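Local atomic coordinates of viral structural protein 4 (PDB entry 6TZ0), a protein that binds GTP and accompanies the viral RNA-dependent RNA polymerase of a cytoplasmic polyhedrosis virus, probably serving as a nucleotide-using partner in transcription. Residues 382-387 against 488-493; 388-393 against 415-420; 424-429 against 524-529; 447-452 against 531-536. All coordinates share one frame; numbering follows the deposited sequence.

Contact 1 (382-387 against 488-493); sequences SSDAYG and EGHFNA
S383 sits over one face of the H490 imidazole. Its OG lies 3.0 Å above the ring plane, near the ring centre, and its CB makes a CH-pi contact 4.0 Å from the centroid, 29° off the normal. The OG swings anti to the backbone N (chi1 -166°), which brings it over the ring. H490 also stacks on Y534, so two aromatic residues and a serine are layered here.

The edge contact is of another kind. D384 OD1 approaches H490 CE1 to 3.2 Å near the ring plane, with the carboxylate and ring planes 31° apart.

At the other end of the contact, E488 belongs to strand 484-489 and runs extended beside the S382-S383 backbone. Its OE1 lies 3.2 Å from S383 N, and its CB is 3.6 Å from S383 CB. The second oxygen, OE2, is hydrogen-bonded to H380, and the side chain also touches K359 and T360, both seen to bind GTP.

With OE2 held by H380 and OE1 beside S383 N, E488 thus touches both the loop before helix 385-393 and residues of the GTP site, consistent with a structural link between them.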
# COMPACT_ATOMS: atom_id res chain seq x y z
N SER B 382 11.67 -10.33 -35.45
CA SER B 382 11.80 -11.73 -35.10
C SER B 382 12.34 -11.88 -33.69
O SER B 382 12.67 -10.91 -33.00
CB SER B 382 12.71 -12.45 -36.09
OG SER B 382 12.90 -13.79 -35.69
N SER B 383 12.45 -13.13 -33.24
CA SER B 383 12.96 -13.39 -31.91
C SER B 383 14.48 -13.39 -31.89
O SER B 383 15.08 -13.21 -30.83
CB SER B 383 12.43 -14.71 -31.39
OG SER B 383 12.65 -14.83 -30.01
N ASP B 384 15.12 -13.59 -33.05
CA ASP B 384 16.57 -13.51 -33.19
C ASP B 384 17.00 -12.17 -33.76
O ASP B 384 18.00 -12.09 -34.47
CB ASP B 384 17.08 -14.64 -34.07
CG ASP B 384 16.98 -16.00 -33.42
OD1 ASP B 384 17.06 -16.07 -32.17
OD2 ASP B 384 16.82 -17.00 -34.14
N ALA B 385 16.28 -11.09 -33.46
CA ALA B 385 16.61 -9.80 -34.05
C ALA B 385 17.84 -9.18 -33.41
O ALA B 385 18.76 -8.74 -34.11
CB ALA B 385 15.41 -8.85 -33.94
N TYR B 386 17.87 -9.13 -32.08
CA TYR B 386 19.02 -8.59 -31.36
C TYR B 386 20.26 -9.45 -31.56
O TYR B 386 21.37 -8.91 -31.62
CB TYR B 386 18.69 -8.46 -29.88
CG TYR B 386 19.85 -7.98 -29.04
CD1 TYR B 386 20.28 -6.67 -29.13
CD2 TYR B 386 20.50 -8.84 -28.17
CE1 TYR B 386 21.34 -6.23 -28.37
CE2 TYR B 386 21.56 -8.40 -27.40
CZ TYR B 386 21.97 -7.09 -27.51
OH TYR B 386 23.02 -6.65 -26.75
N GLY B 387 20.09 -10.76 -31.68
CA GLY B 387 21.23 -11.63 -31.90
C GLY B 387 21.86 -11.43 -33.27
O GLY B 387 23.09 -11.31 -33.38
N GLU B 488 8.95 -10.62 -30.76
CA GLU B 488 9.04 -11.96 -30.23
C GLU B 488 10.19 -12.06 -29.22
O GLU B 488 11.18 -11.33 -29.31
CB GLU B 488 9.26 -12.96 -31.36
CG GLU B 488 8.19 -12.97 -32.41
CD GLU B 488 8.53 -13.90 -33.54
OE1 GLU B 488 9.62 -14.50 -33.51
OE2 GLU B 488 7.71 -14.03 -34.47
N GLY B 489 10.04 -12.96 -28.26
CA GLY B 489 11.05 -13.16 -27.25
C GLY B 489 11.25 -14.63 -26.96
O GLY B 489 10.45 -15.47 -27.36
N HIS B 490 12.34 -14.94 -26.26
CA HIS B 490 12.62 -16.32 -25.91
C HIS B 490 12.35 -16.67 -24.45
O HIS B 490 12.08 -17.84 -24.17
CB HIS B 490 14.07 -16.70 -26.21
CG HIS B 490 14.36 -16.87 -27.67
ND1 HIS B 490 15.11 -15.97 -28.39
CD2 HIS B 490 13.97 -17.83 -28.54
CE1 HIS B 490 15.21 -16.39 -29.64
NE2 HIS B 490 14.51 -17.51 -29.76
N PHE B 491 12.41 -15.71 -23.53
CA PHE B 491 12.28 -16.05 -22.12
C PHE B 491 11.85 -14.83 -21.32
O PHE B 491 12.02 -13.69 -21.76
CB PHE B 491 13.58 -16.65 -21.56
CG PHE B 491 14.81 -15.81 -21.78
CD1 PHE B 491 15.57 -15.97 -22.93
CD2 PHE B 491 15.23 -14.90 -20.83
CE1 PHE B 491 16.70 -15.23 -23.13
CE2 PHE B 491 16.37 -14.15 -21.03
CZ PHE B 491 17.10 -14.32 -22.19
N ASN B 492 11.30 -15.09 -20.13
CA ASN B 492 10.61 -14.07 -19.36
C ASN B 492 11.52 -13.03 -18.74
O ASN B 492 11.02 -12.02 -18.24
CB ASN B 492 9.79 -14.70 -18.23
CG ASN B 492 8.63 -15.51 -18.74
OD1 ASN B 492 8.53 -16.70 -18.45
ND2 ASN B 492 7.76 -14.88 -19.51
N ALA B 493 12.84 -13.23 -18.75
CA ALA B 493 13.72 -12.20 -18.20
C ALA B 493 13.86 -11.02 -19.14
O ALA B 493 14.39 -9.98 -18.73
CB ALA B 493 15.09 -12.78 -17.89

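Contact 2 (388-393 against 415-420); sequences RWLAKN and ESYYEQ
Helix 385-393 packs against the beginning of helix 417-427 through L390 and A391 on one side and Y417 on the other, and the lead-in residues E415 and S416 complete the surface. Backbones come close here, with the CA atoms of R388 and S416 4.4 Å apart and those of A391 and Y417 4.7 Å apart; the small A391 side chain allows this. Its CB is 3.3 Å from E415 O and 3.9 Å from Y417 N, so the methyl group rests mainly on main-chain atoms, with Y417 CB beside it.

L390 approaches the Y417 ring over a face. CD2 is the methyl that touches, 4.2 Å from the centroid and 27° off the ring normal, while CG sits above the rim. Y417 has CG anti to its backbone N (chi1 179°), which turns the ring toward L390. Both helices belong to the long stretch, about half helical, between parallel strands 378-381 and 484-489 of the P-loop domain, and S416 takes the N-cap position of the second one.

The polar end of R388 is held outside the contact: NE donates to N414 O, and NH2 forms a long, weak ion pair with D384. Nearer the second helix, R388 NH2 stands 5.6 Å from E419 OE2, oppositely charged but not in contact. The E415 side chain lies about 5 Å from that of R522, a residue seen to bind GTP.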
# COMPACT_ATOMS: atom_id res chain seq x y z
N ARG B 388 21.04 -11.35 -34.31
CA ARG B 388 21.56 -11.11 -35.65
C ARG B 388 22.04 -9.68 -35.84
O ARG B 388 22.83 -9.42 -36.74
CB ARG B 388 20.51 -11.46 -36.70
CG ARG B 388 20.14 -12.93 -36.74
CD ARG B 388 19.22 -13.21 -37.91
NE ARG B 388 18.76 -14.59 -37.99
CZ ARG B 388 17.53 -14.98 -37.70
NH1 ARG B 388 16.62 -14.08 -37.34
NH2 ARG B 388 17.19 -16.25 -37.81
N TRP B 389 21.57 -8.75 -35.01
CA TRP B 389 22.13 -7.40 -35.00
C TRP B 389 23.51 -7.38 -34.35
O TRP B 389 24.46 -6.83 -34.91
CB TRP B 389 21.19 -6.47 -34.25
CG TRP B 389 21.67 -5.07 -34.16
CD1 TRP B 389 21.65 -4.12 -35.13
CD2 TRP B 389 22.31 -4.46 -33.03
NE1 TRP B 389 22.20 -2.95 -34.67
CE2 TRP B 389 22.62 -3.14 -33.38
CE3 TRP B 389 22.63 -4.91 -31.75
CZ2 TRP B 389 23.23 -2.26 -32.50
CZ3 TRP B 389 23.23 -4.04 -30.87
CH2 TRP B 389 23.53 -2.73 -31.25
N LEU B 390 23.62 -7.98 -33.17
CA LEU B 390 24.85 -7.95 -32.39
C LEU B 390 25.93 -8.82 -33.00
O LEU B 390 27.12 -8.59 -32.74
CB LEU B 390 24.54 -8.37 -30.96
CG LEU B 390 25.59 -8.29 -29.85
CD1 LEU B 390 26.03 -6.86 -29.66
CD2 LEU B 390 25.00 -8.83 -28.57
N ALA B 391 25.57 -9.80 -33.83
CA ALA B 391 26.60 -10.56 -34.53
C ALA B 391 27.30 -9.74 -35.61
O ALA B 391 28.40 -10.10 -36.03
CB ALA B 391 25.99 -11.81 -35.16
N LYS B 392 26.69 -8.64 -36.05
CA LYS B 392 27.32 -7.71 -36.98
C LYS B 392 27.92 -6.49 -36.29
O LYS B 392 29.03 -6.07 -36.64
CB LYS B 392 26.31 -7.23 -38.02
CG LYS B 392 25.77 -8.32 -38.92
CD LYS B 392 26.85 -8.84 -39.84
CE LYS B 392 26.33 -9.95 -40.73
NZ LYS B 392 25.33 -9.44 -41.71
N ASN B 393 27.22 -5.92 -35.31
CA ASN B 393 27.52 -4.58 -34.83
C ASN B 393 28.13 -4.54 -33.43
O ASN B 393 28.05 -3.51 -32.76
CB ASN B 393 26.25 -3.73 -34.85
CG ASN B 393 25.82 -3.35 -36.24
OD1 ASN B 393 26.65 -2.97 -37.06
ND2 ASN B 393 24.54 -3.48 -36.52
N GLU B 415 23.73 -15.44 -39.00
CA GLU B 415 23.97 -16.18 -37.78
C GLU B 415 23.82 -15.26 -36.58
O GLU B 415 24.11 -14.06 -36.65
CB GLU B 415 25.37 -16.81 -37.82
CG GLU B 415 25.69 -17.80 -36.71
CD GLU B 415 27.04 -18.46 -36.90
OE1 GLU B 415 27.73 -18.11 -37.88
OE2 GLU B 415 27.41 -19.32 -36.08
N SER B 416 23.34 -15.81 -35.48
CA SER B 416 23.09 -15.05 -34.26
C SER B 416 24.29 -15.10 -33.34
O SER B 416 25.14 -15.98 -33.42
CB SER B 416 21.85 -15.58 -33.55
OG SER B 416 21.63 -14.89 -32.34
N TYR B 417 24.36 -14.11 -32.44
CA TYR B 417 25.47 -14.01 -31.50
C TYR B 417 25.40 -15.10 -30.44
O TYR B 417 26.43 -15.72 -30.10
CB TYR B 417 25.45 -12.63 -30.85
CG TYR B 417 26.53 -12.38 -29.83
CD1 TYR B 417 27.84 -12.15 -30.23
CD2 TYR B 417 26.24 -12.37 -28.47
CE1 TYR B 417 28.83 -11.92 -29.30
CE2 TYR B 417 27.23 -12.14 -27.54
CZ TYR B 417 28.52 -11.92 -27.96
OH TYR B 417 29.50 -11.69 -27.02
N TYR B 418 24.21 -15.36 -29.91
CA TYR B 418 24.05 -16.38 -28.88
C TYR B 418 24.27 -17.78 -29.43
O TYR B 418 24.72 -18.67 -28.70
CB TYR B 418 22.67 -16.29 -28.24
CG TYR B 418 22.41 -14.99 -27.52
CD1 TYR B 418 23.12 -14.67 -26.37
CD2 TYR B 418 21.42 -14.13 -27.94
CE1 TYR B 418 22.88 -13.49 -25.70
CE2 TYR B 418 21.16 -12.96 -27.27
CZ TYR B 418 21.89 -12.65 -26.15
OH TYR B 418 21.64 -11.49 -25.47
N GLU B 419 23.99 -17.98 -30.72
CA GLU B 419 24.26 -19.27 -31.35
C GLU B 419 25.76 -19.53 -31.44
O GLU B 419 26.21 -20.66 -31.21
CB GLU B 419 23.62 -19.32 -32.73
CG GLU B 419 22.11 -19.22 -32.68
CD GLU B 419 21.47 -19.21 -34.04
OE1 GLU B 419 22.20 -19.17 -35.05
OE2 GLU B 419 20.22 -19.24 -34.10
N GLN B 420 26.54 -18.49 -31.73
CA GLN B 420 27.99 -18.60 -31.76
C GLN B 420 28.56 -18.88 -30.37
O GLN B 420 29.44 -19.73 -30.21
CB GLN B 420 28.58 -17.32 -32.33
CG GLN B 420 28.20 -17.09 -33.78
CD GLN B 420 28.58 -15.72 -34.27
OE1 GLN B 420 29.06 -14.88 -33.51
NE2 GLN B 420 28.35 -15.47 -35.56

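Contact 3 (424-429 against 524-529); sequences ELLISH and GVVQLF
L426 carries this contact to V525, V526 and F529, and its side chain can be followed outward. The CB leaves the backbone in the direction of helix 524-537, and CG lies anti to the carbonyl carbon (chi1 -72°). At CG the side chain divides into two methyls. CD1 reaches between the two valines: it is 3.8 Å from V526 CG2, 3.9 Å from V526 CA and 4.1 Å from V525 CG1, so it rests on side chains and main chain of the first turn alike. It also touches F529 CB, at 4.2 Å. CD2 lies over a face of the F529 ring, 4.3 Å from the centroid and 15° off the normal, a CH-pi contact displaced toward the rim. The L426 and F529 side chains run past one another in opposite directions.

L425 adds one methyl to the same ring, its CD2 being 4.3 Å from F529 CE2. The L425 carbonyl oxygen accepts two side-chain bonds within its own segment, from S428 OG at 2.6 Å and, nearly head-on, from H429 ND1 at 3.1 Å, the latter in the imidazole plane.

Purely apolar, this is helix-against-helix packing, in which a leucine sits against residues one and four positions apart along the partner helix. It joins helix 417-427 to helix 524-537, which follows the GTP-binding residues R520 to R522 in sequence.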
# COMPACT_ATOMS: atom_id res chain seq x y z
N GLU B 424 30.45 -22.39 -29.29
CA GLU B 424 31.77 -22.43 -28.65
C GLU B 424 31.71 -23.12 -27.30
O GLU B 424 32.63 -23.86 -26.92
CB GLU B 424 32.32 -21.02 -28.50
CG GLU B 424 32.67 -20.35 -29.81
CD GLU B 424 33.16 -18.94 -29.63
OE1 GLU B 424 33.15 -18.45 -28.48
OE2 GLU B 424 33.56 -18.31 -30.63
N LEU B 425 30.61 -22.91 -26.56
CA LEU B 425 30.43 -23.55 -25.27
C LEU B 425 30.26 -25.05 -25.41
O LEU B 425 30.69 -25.82 -24.54
CB LEU B 425 29.23 -22.92 -24.57
CG LEU B 425 28.98 -23.27 -23.12
CD1 LEU B 425 30.15 -22.75 -22.32
CD2 LEU B 425 27.69 -22.65 -22.66
N LEU B 426 29.62 -25.50 -26.49
CA LEU B 426 29.47 -26.94 -26.72
C LEU B 426 30.77 -27.57 -27.18
O LEU B 426 31.06 -28.72 -26.82
CB LEU B 426 28.36 -27.20 -27.74
CG LEU B 426 26.92 -26.97 -27.31
CD1 LEU B 426 25.99 -27.02 -28.50
CD2 LEU B 426 26.52 -28.01 -26.30
N ILE B 427 31.56 -26.86 -28.00
CA ILE B 427 32.87 -27.36 -28.41
C ILE B 427 33.80 -27.49 -27.20
O ILE B 427 34.58 -28.44 -27.10
CB ILE B 427 33.45 -26.47 -29.52
CG1 ILE B 427 32.65 -26.63 -30.81
CG2 ILE B 427 34.91 -26.78 -29.81
CD1 ILE B 427 32.67 -28.04 -31.37
N SER B 428 33.68 -26.57 -26.23
CA SER B 428 34.54 -26.63 -25.05
C SER B 428 34.27 -27.83 -24.15
O SER B 428 35.11 -28.16 -23.31
CB SER B 428 34.39 -25.35 -24.23
OG SER B 428 33.11 -25.26 -23.65
N HIS B 429 33.12 -28.49 -24.29
CA HIS B 429 32.83 -29.73 -23.58
C HIS B 429 32.90 -30.96 -24.48
O HIS B 429 32.48 -32.04 -24.07
CB HIS B 429 31.46 -29.67 -22.92
CG HIS B 429 31.38 -28.71 -21.78
ND1 HIS B 429 31.00 -27.39 -21.94
CD2 HIS B 429 31.62 -28.87 -20.46
CE1 HIS B 429 31.02 -26.79 -20.77
NE2 HIS B 429 31.39 -27.66 -19.85
N GLY B 524 22.04 -28.37 -35.52
CA GLY B 524 20.89 -28.77 -34.73
C GLY B 524 21.19 -29.03 -33.27
O GLY B 524 20.28 -29.00 -32.44
N VAL B 525 22.46 -29.28 -32.94
CA VAL B 525 22.85 -29.48 -31.55
C VAL B 525 22.73 -28.17 -30.79
O VAL B 525 22.22 -28.13 -29.66
CB VAL B 525 24.29 -30.01 -31.47
CG1 VAL B 525 24.60 -30.49 -30.07
CG2 VAL B 525 24.50 -31.07 -32.51
N VAL B 526 23.21 -27.09 -31.40
CA VAL B 526 23.12 -25.76 -30.81
C VAL B 526 21.67 -25.34 -30.69
O VAL B 526 21.26 -24.71 -29.70
CB VAL B 526 23.93 -24.77 -31.67
CG1 VAL B 526 23.92 -23.38 -31.07
CG2 VAL B 526 25.34 -25.29 -31.87
N GLN B 527 20.85 -25.72 -31.67
CA GLN B 527 19.43 -25.39 -31.66
C GLN B 527 18.70 -26.11 -30.54
O GLN B 527 17.88 -25.50 -29.83
CB GLN B 527 18.82 -25.73 -33.01
CG GLN B 527 19.33 -24.87 -34.13
CD GLN B 527 18.87 -23.44 -34.01
OE1 GLN B 527 17.72 -23.18 -33.70
NE2 GLN B 527 19.79 -22.51 -34.23
N LEU B 528 19.00 -27.40 -30.34
CA LEU B 528 18.38 -28.14 -29.25
C LEU B 528 18.87 -27.65 -27.89
O LEU B 528 18.08 -27.58 -26.93
CB LEU B 528 18.67 -29.63 -29.42
CG LEU B 528 18.02 -30.58 -28.43
CD1 LEU B 528 16.51 -30.48 -28.51
CD2 LEU B 528 18.47 -31.98 -28.72
N PHE B 529 20.15 -27.28 -27.80
CA PHE B 529 20.70 -26.74 -26.56
C PHE B 529 20.07 -25.41 -26.20
O PHE B 529 19.73 -25.17 -25.03
CB PHE B 529 22.22 -26.62 -26.71
CG PHE B 529 22.91 -26.09 -25.49
CD1 PHE B 529 23.00 -26.86 -24.35
CD2 PHE B 529 23.50 -24.84 -25.50
CE1 PHE B 529 23.64 -26.38 -23.23
CE2 PHE B 529 24.14 -24.35 -24.38
CZ PHE B 529 24.21 -25.13 -23.25

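Contact 4 (447-452 against 531-536); sequences KMMDEM and RDTYYR
D450 and R536 form a salt bridge in which one carboxylate oxygen serves two nitrogens. OD1 accepts from R536 NH2 at 3.0 Å, with an N-H...O angle of 139°, and weakly from R536 NH1 at 3.2 Å. Because both bonds end on OD1, this is a forked grip on a single oxygen and not a side-by-side pairing of two. NH2 meets OD1 on the syn side, and OD1 lies at the guanidinium edge but tilted out of its plane; the two flat groups are turned 54° against each other. R536 reaches the oxygen by extending from CG to NE.

A second ion pair lies within helix 524-537, where R531 NH1 meets D532 OD1 at 2.8 Å in the guanidinium plane. D532 OD2 is hydrogen-bonded to Y437.

Inward from the charges, M449 fills the crossing. Its extended chain passes T533, with CG 3.7 Å from T533 OG1, then places SD 3.7 Å from R536 CD and CE 3.6 Å from D532 CB. M452, bent at its second torsion, sets CG against T533 CG2 at 3.8 Å. The T533 hydroxyl, besides lying against M449, is hydrogen-bonded to the F529 carbonyl oxygen, one turn back.

On the partner helix, Y535 also makes a cation-pi contact with R368 of the polymerase chain, and R536 packs on T367 of that chain. The arrangement is a nearly perpendicular helix crossing, signed angle -78° between the segments 447-452 and 531-536, that joins helix 442-457 to a helix in the connection between the parallel strands 504-507 and 543-545 of the P-loop sheet.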
# COMPACT_ATOMS: atom_id res chain seq x y z
N LYS B 447 24.64 -27.95 -15.73
CA LYS B 447 25.94 -27.33 -15.50
C LYS B 447 26.40 -26.51 -16.70
O LYS B 447 27.10 -25.51 -16.53
CB LYS B 447 26.96 -28.42 -15.16
CG LYS B 447 28.34 -27.94 -14.75
CD LYS B 447 29.22 -29.11 -14.33
CE LYS B 447 30.65 -28.66 -14.08
NZ LYS B 447 30.74 -27.74 -12.91
N MET B 448 25.98 -26.87 -17.91
CA MET B 448 26.28 -26.11 -19.11
C MET B 448 25.28 -24.98 -19.35
O MET B 448 25.65 -23.91 -19.86
CB MET B 448 26.29 -27.04 -20.32
CG MET B 448 27.27 -28.18 -20.19
SD MET B 448 27.11 -29.33 -21.55
CE MET B 448 27.82 -28.35 -22.85
N MET B 449 24.02 -25.20 -18.98
CA MET B 449 23.03 -24.14 -19.10
C MET B 449 23.27 -23.00 -18.12
O MET B 449 22.85 -21.88 -18.39
CB MET B 449 21.63 -24.70 -18.88
CG MET B 449 21.23 -25.72 -19.90
SD MET B 449 19.62 -26.43 -19.57
CE MET B 449 19.69 -27.83 -20.66
N ASP B 450 23.95 -23.27 -17.00
CA ASP B 450 24.34 -22.17 -16.11
C ASP B 450 25.39 -21.28 -16.77
O ASP B 450 25.36 -20.06 -16.62
CB ASP B 450 24.86 -22.73 -14.79
CG ASP B 450 23.76 -23.34 -13.96
OD1 ASP B 450 22.59 -22.94 -14.14
OD2 ASP B 450 24.06 -24.21 -13.11
N GLU B 451 26.31 -21.87 -17.53
CA GLU B 451 27.28 -21.09 -18.28
C GLU B 451 26.61 -20.31 -19.41
O GLU B 451 26.99 -19.17 -19.71
CB GLU B 451 28.37 -22.02 -18.81
CG GLU B 451 29.23 -22.60 -17.71
CD GLU B 451 30.16 -23.69 -18.20
OE1 GLU B 451 30.00 -24.14 -19.35
OE2 GLU B 451 31.07 -24.08 -17.44
N MET B 452 25.59 -20.91 -20.03
CA MET B 452 24.81 -20.18 -21.02
C MET B 452 24.02 -19.03 -20.38
O MET B 452 23.86 -17.98 -20.99
CB MET B 452 23.87 -21.13 -21.75
CG MET B 452 23.21 -20.52 -22.96
SD MET B 452 24.41 -20.15 -24.25
CE MET B 452 23.57 -18.83 -25.12
N ARG B 531 17.07 -24.39 -27.24
CA ARG B 531 15.69 -24.71 -26.88
C ARG B 531 15.59 -25.10 -25.41
O ARG B 531 14.70 -24.62 -24.70
CB ARG B 531 15.15 -25.83 -27.78
CG ARG B 531 13.67 -26.19 -27.54
CD ARG B 531 13.47 -27.39 -26.63
NE ARG B 531 12.08 -27.55 -26.22
CZ ARG B 531 11.71 -28.24 -25.14
NH1 ARG B 531 12.62 -28.80 -24.37
NH2 ARG B 531 10.43 -28.34 -24.83
N ASP B 532 16.49 -25.96 -24.94
CA ASP B 532 16.39 -26.41 -23.56
C ASP B 532 16.78 -25.32 -22.56
O ASP B 532 16.16 -25.21 -21.50
CB ASP B 532 17.25 -27.66 -23.36
CG ASP B 532 16.63 -28.89 -23.96
OD1 ASP B 532 15.39 -28.97 -24.01
OD2 ASP B 532 17.39 -29.78 -24.37
N THR B 533 17.75 -24.47 -22.92
CA THR B 533 18.10 -23.32 -22.08
C THR B 533 16.94 -22.33 -21.97
O THR B 533 16.59 -21.89 -20.87
CB THR B 533 19.33 -22.63 -22.65
OG1 THR B 533 20.40 -23.57 -22.75
CG2 THR B 533 19.76 -21.47 -21.77
N TYR B 534 16.33 -22.00 -23.11
CA TYR B 534 15.22 -21.05 -23.10
C TYR B 534 14.00 -21.63 -22.41
O TYR B 534 13.26 -20.88 -21.77
CB TYR B 534 14.88 -20.64 -24.53
CG TYR B 534 15.94 -19.82 -25.22
CD1 TYR B 534 16.88 -19.10 -24.50
CD2 TYR B 534 16.01 -19.81 -26.60
CE1 TYR B 534 17.84 -18.37 -25.15
CE2 TYR B 534 16.98 -19.09 -27.25
CZ TYR B 534 17.89 -18.37 -26.52
OH TYR B 534 18.85 -17.64 -27.17
N TYR B 535 13.78 -22.94 -22.53
CA TYR B 535 12.72 -23.60 -21.77
C TYR B 535 12.97 -23.51 -20.28
O TYR B 535 12.04 -23.27 -19.50
CB TYR B 535 12.60 -25.06 -22.20
CG TYR B 535 11.62 -25.84 -21.35
CD1 TYR B 535 10.25 -25.66 -21.50
CD2 TYR B 535 12.06 -26.74 -20.39
CE1 TYR B 535 9.36 -26.35 -20.73
CE2 TYR B 535 11.17 -27.44 -19.62
CZ TYR B 535 9.82 -27.24 -19.79
OH TYR B 535 8.92 -27.93 -19.01
N ARG B 536 14.23 -23.68 -19.86
CA ARG B 536 14.58 -23.53 -18.46
C ARG B 536 14.43 -22.09 -17.98
O ARG B 536 14.28 -21.85 -16.78
CB ARG B 536 16.01 -24.06 -18.25
CG ARG B 536 16.54 -24.10 -16.83
CD ARG B 536 17.84 -24.88 -16.76
NE ARG B 536 18.43 -24.90 -15.43
CZ ARG B 536 19.40 -24.08 -15.04
NH1 ARG B 536 19.89 -23.18 -15.87
NH2 ARG B 536 19.88 -24.16 -13.81

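How the contacts relate
The four contacts form one connected cluster beside the GTP-binding loop. Contacts 1 and 2 share helix 385-393 and meet where G387 O lies 3.2 Å from Y417 N, a probable hydrogen bond. Contact 2 shares helix 417-427 with contact 3, and E419 OE2 is 3.3 Å from Q527 NE2. Contacts 3 and 4 share helix 524-537, their centres about 11 Å apart. Contact 1 closes the circuit with contact 4, H490 CD2 being 3.4 Å from Y534 CD2. Contact 1 is the nearest to the nucleotide site, the E488 side chain being about 3 Å from that of T360; in contact 3, V526 is about 7 Å from K355, between side chains.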